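LysM domain protein (Mycobacterium smegmatis, PDB 4OIT) binds mannose as a beta-prism II lectin that pairs into a domain-swapped dimer. Local coordinates at residues L11-G15 / L26-D30. Sequence-based numbering, arbitrary orientation.
Sequences LERGG and LTLQD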
ATOM      1  N   LEU B  11      -6.280 -13.474   4.390  1.00 25.14           N
ATOM      2  CA  LEU B  11      -5.745 -13.366   5.740  1.00 25.57           C
ATOM      3  C   LEU B  11      -5.204 -11.957   5.877  1.00 26.22           C
ATOM      4  O   LEU B  11      -4.482 -11.484   5.005  1.00 26.46           O
ATOM      5  CB  LEU B  11      -4.608 -14.359   5.990  1.00 25.40           C
ATOM      6  CG  LEU B  11      -4.924 -15.850   6.071  1.00 25.13           C
ATOM      7  CD1 LEU B  11      -3.656 -16.613   6.417  1.00 25.18           C
ATOM      8  CD2 LEU B  11      -6.017 -16.148   7.084  1.00 25.21           C
ATOM      9  N   GLU B  12      -5.569 -11.283   6.959  1.00 27.44           N
ATOM     10  CA  GLU B  12      -4.979  -9.992   7.300  1.00 28.22           C
ATOM     11  C   GLU B  12      -3.889 -10.238   8.340  1.00 28.44           C
ATOM     12  O   GLU B  12      -3.673 -11.381   8.748  1.00 28.15           O
ATOM     13  CB  GLU B  12      -6.061  -9.038   7.810  1.00 28.70           C
ATOM     14  CG  GLU B  12      -7.038  -8.609   6.718  1.00 29.06           C
ATOM     15  CD  GLU B  12      -8.439  -8.322   7.235  1.00 29.47           C
ATOM     16  OE1 GLU B  12      -9.041  -9.207   7.888  1.00 29.45           O
ATOM     17  OE2 GLU B  12      -8.951  -7.212   6.977  1.00 29.49           O
ATOM     18  N   ARG B  13      -3.192  -9.181   8.752  1.00 29.03           N
ATOM     19  CA  ARG B  13      -2.098  -9.308   9.722  1.00 29.46           C
ATOM     20  C   ARG B  13      -2.572  -9.939  11.022  1.00 28.81           C
ATOM     21  O   ARG B  13      -3.476  -9.421  11.673  1.00 28.78           O
ATOM     22  CB  ARG B  13      -1.483  -7.947  10.043  1.00 30.50           C
ATOM     23  CG  ARG B  13      -0.886  -7.223   8.849  1.00 31.49           C
ATOM     24  CD  ARG B  13       0.432  -6.554   9.207  1.00 32.56           C
ATOM     25  NE  ARG B  13       0.352  -5.751  10.427  1.00 33.58           N
ATOM     26  CZ  ARG B  13       1.382  -5.114  10.983  1.00 34.70           C
ATOM     27  NH1 ARG B  13       2.592  -5.167  10.431  1.00 35.05           N
ATOM     28  NH2 ARG B  13       1.202  -4.414  12.098  1.00 35.07           N
ATOM     29  N   GLY B  14      -1.950 -11.054  11.394  1.00 28.47           N
ATOM     30  CA  GLY B  14      -2.350 -11.817  12.579  1.00 28.08           C
ATOM     31  C   GLY B  14      -3.422 -12.857  12.294  1.00 28.25           C
ATOM     32  O   GLY B  14      -3.788 -13.634  13.178  1.00 28.85           O
ATOM     33  N   GLY B  15      -3.928 -12.873  11.062  1.00 27.98           N
ATOM     34  CA  GLY B  15      -4.967 -13.814  10.653  1.00 27.86           C
ATOM     35  C   GLY B  15      -4.386 -15.192  10.411  1.00 27.92           C
ATOM     36  O   GLY B  15      -3.243 -15.323   9.967  1.00 27.83           O
ATOM     37  N   LEU B  26      -1.586 -22.052   9.500  1.00 27.56           N
ATOM     38  CA  LEU B  26      -1.003 -21.106   8.540  1.00 26.75           C
ATOM     39  C   LEU B  26      -1.328 -19.675   8.972  1.00 26.48           C
ATOM     40  O   LEU B  26      -2.491 -19.270   8.964  1.00 26.43           O
ATOM     41  CB  LEU B  26      -1.550 -21.367   7.134  1.00 26.51           C
ATOM     42  CG  LEU B  26      -1.043 -20.456   6.008  1.00 26.43           C
ATOM     43  CD1 LEU B  26       0.406 -20.772   5.661  1.00 26.22           C
ATOM     44  CD2 LEU B  26      -1.926 -20.590   4.777  1.00 26.53           C
ATOM     45  N   THR B  27      -0.296 -18.914   9.332  1.00 25.94           N
ATOM     46  CA  THR B  27      -0.469 -17.577   9.905  1.00 25.39           C
ATOM     47  C   THR B  27       0.310 -16.517   9.133  1.00 25.28           C
ATOM     48  O   THR B  27       1.521 -16.643   8.939  1.00 24.86           O
ATOM     49  CB  THR B  27       0.007 -17.546  11.373  1.00 25.40           C
ATOM     50  OG1 THR B  27      -0.679 -18.556  12.123  1.00 25.69           O
ATOM     51  CG2 THR B  27      -0.248 -16.176  12.016  1.00 25.36           C
ATOM     52  N   LEU B  28      -0.392 -15.475   8.693  1.00 25.26           N
ATOM     53  CA  LEU B  28       0.266 -14.266   8.211  1.00 25.28           C
ATOM     54  C   LEU B  28       0.645 -13.440   9.432  1.00 25.49           C
ATOM     55  O   LEU B  28      -0.219 -12.864  10.098  1.00 25.76           O
ATOM     56  CB  LEU B  28      -0.638 -13.460   7.274  1.00 25.34           C
ATOM     57  CG  LEU B  28      -0.057 -12.142   6.732  1.00 25.24           C
ATOM     58  CD1 LEU B  28       1.340 -12.327   6.155  1.00 25.23           C
ATOM     59  CD2 LEU B  28      -0.976 -11.539   5.680  1.00 25.13           C
ATOM     60  N   GLN B  29       1.941 -13.400   9.725  1.00 25.14           N
ATOM     61  CA  GLN B  29       2.447 -12.762  10.937  1.00 25.03           C
ATOM     62  C   GLN B  29       2.569 -11.247  10.770  1.00 24.76           C
ATOM     63  O   GLN B  29       2.379 -10.710   9.676  1.00 24.33           O
ATOM     64  CB  GLN B  29       3.807 -13.356  11.309  1.00 25.22           C
ATOM     65  CG  GLN B  29       3.806 -14.875  11.440  1.00 25.53           C
ATOM     66  CD  GLN B  29       5.097 -15.446  12.012  1.00 25.72           C
ATOM     67  OE1 GLN B  29       5.076 -16.487  12.668  1.00 26.94           O
ATOM     68  NE2 GLN B  29       6.224 -14.783  11.761  1.00 25.31           N
ATOM     69  N   ASP B  30       2.885 -10.575  11.874  1.00 24.56           N
ATOM     70  CA  ASP B  30       3.122  -9.128  11.888  1.00 24.34           C
ATOM     71  C   ASP B  30       4.405  -8.713  11.165  1.00 23.57           C
ATOM     72  O   ASP B  30       4.500  -7.586  10.674  1.00 23.13           O
ATOM     73  CB  ASP B  30       3.164  -8.601  13.329  1.00 24.89           C
ATOM     74  CG  ASP B  30       1.779  -8.371  13.917  1.00 25.37           C
ATOM     75  OD1 ASP B  30       0.773  -8.497  13.182  1.00 25.89           O
ATOM     76  OD2 ASP B  30       1.699  -8.053  15.123  1.00 25.71           O
TER
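L28 meets the E12–G15 type II turn through both backbone polar atoms: G14 N gives a hydrogen bond to L28 O (2.8 Å), and L28 N one to G15 O (3.1 Å). G15 O also receives a CA-H...O contact from T27 CA and lies 3.7 Å from T27 CG2. T27 OG1, the other branch, is hydrogen-bonded to S16 OG. On the buried side, L28 CG stands anti to the backbone N (chi1 178°), which brings CD2 to 3.6 Å from L11 O, on the strand entering the turn; L11 CB and L28 CB are 4.3 Å apart. At the exposed end, R13, bent at chi2 and chi3, crosses D30 at about a right angle. D30 OD1 sits over one guanidinium face near its rim, 3.9 Å from R13 NE, a long salt bridge of charges alone. G15 N to E12 O (2.8 Å) closes the turn; at the positive phi of G14 (88°) a CB would press on R13 O, which calls for glycine. The turn links strand 10-12 of one beta-prism sheet to 16-18 of the next; L11, L26 and L28 pack on L34 of strand 34-38, L28 also on V53 and A56 of 53-58.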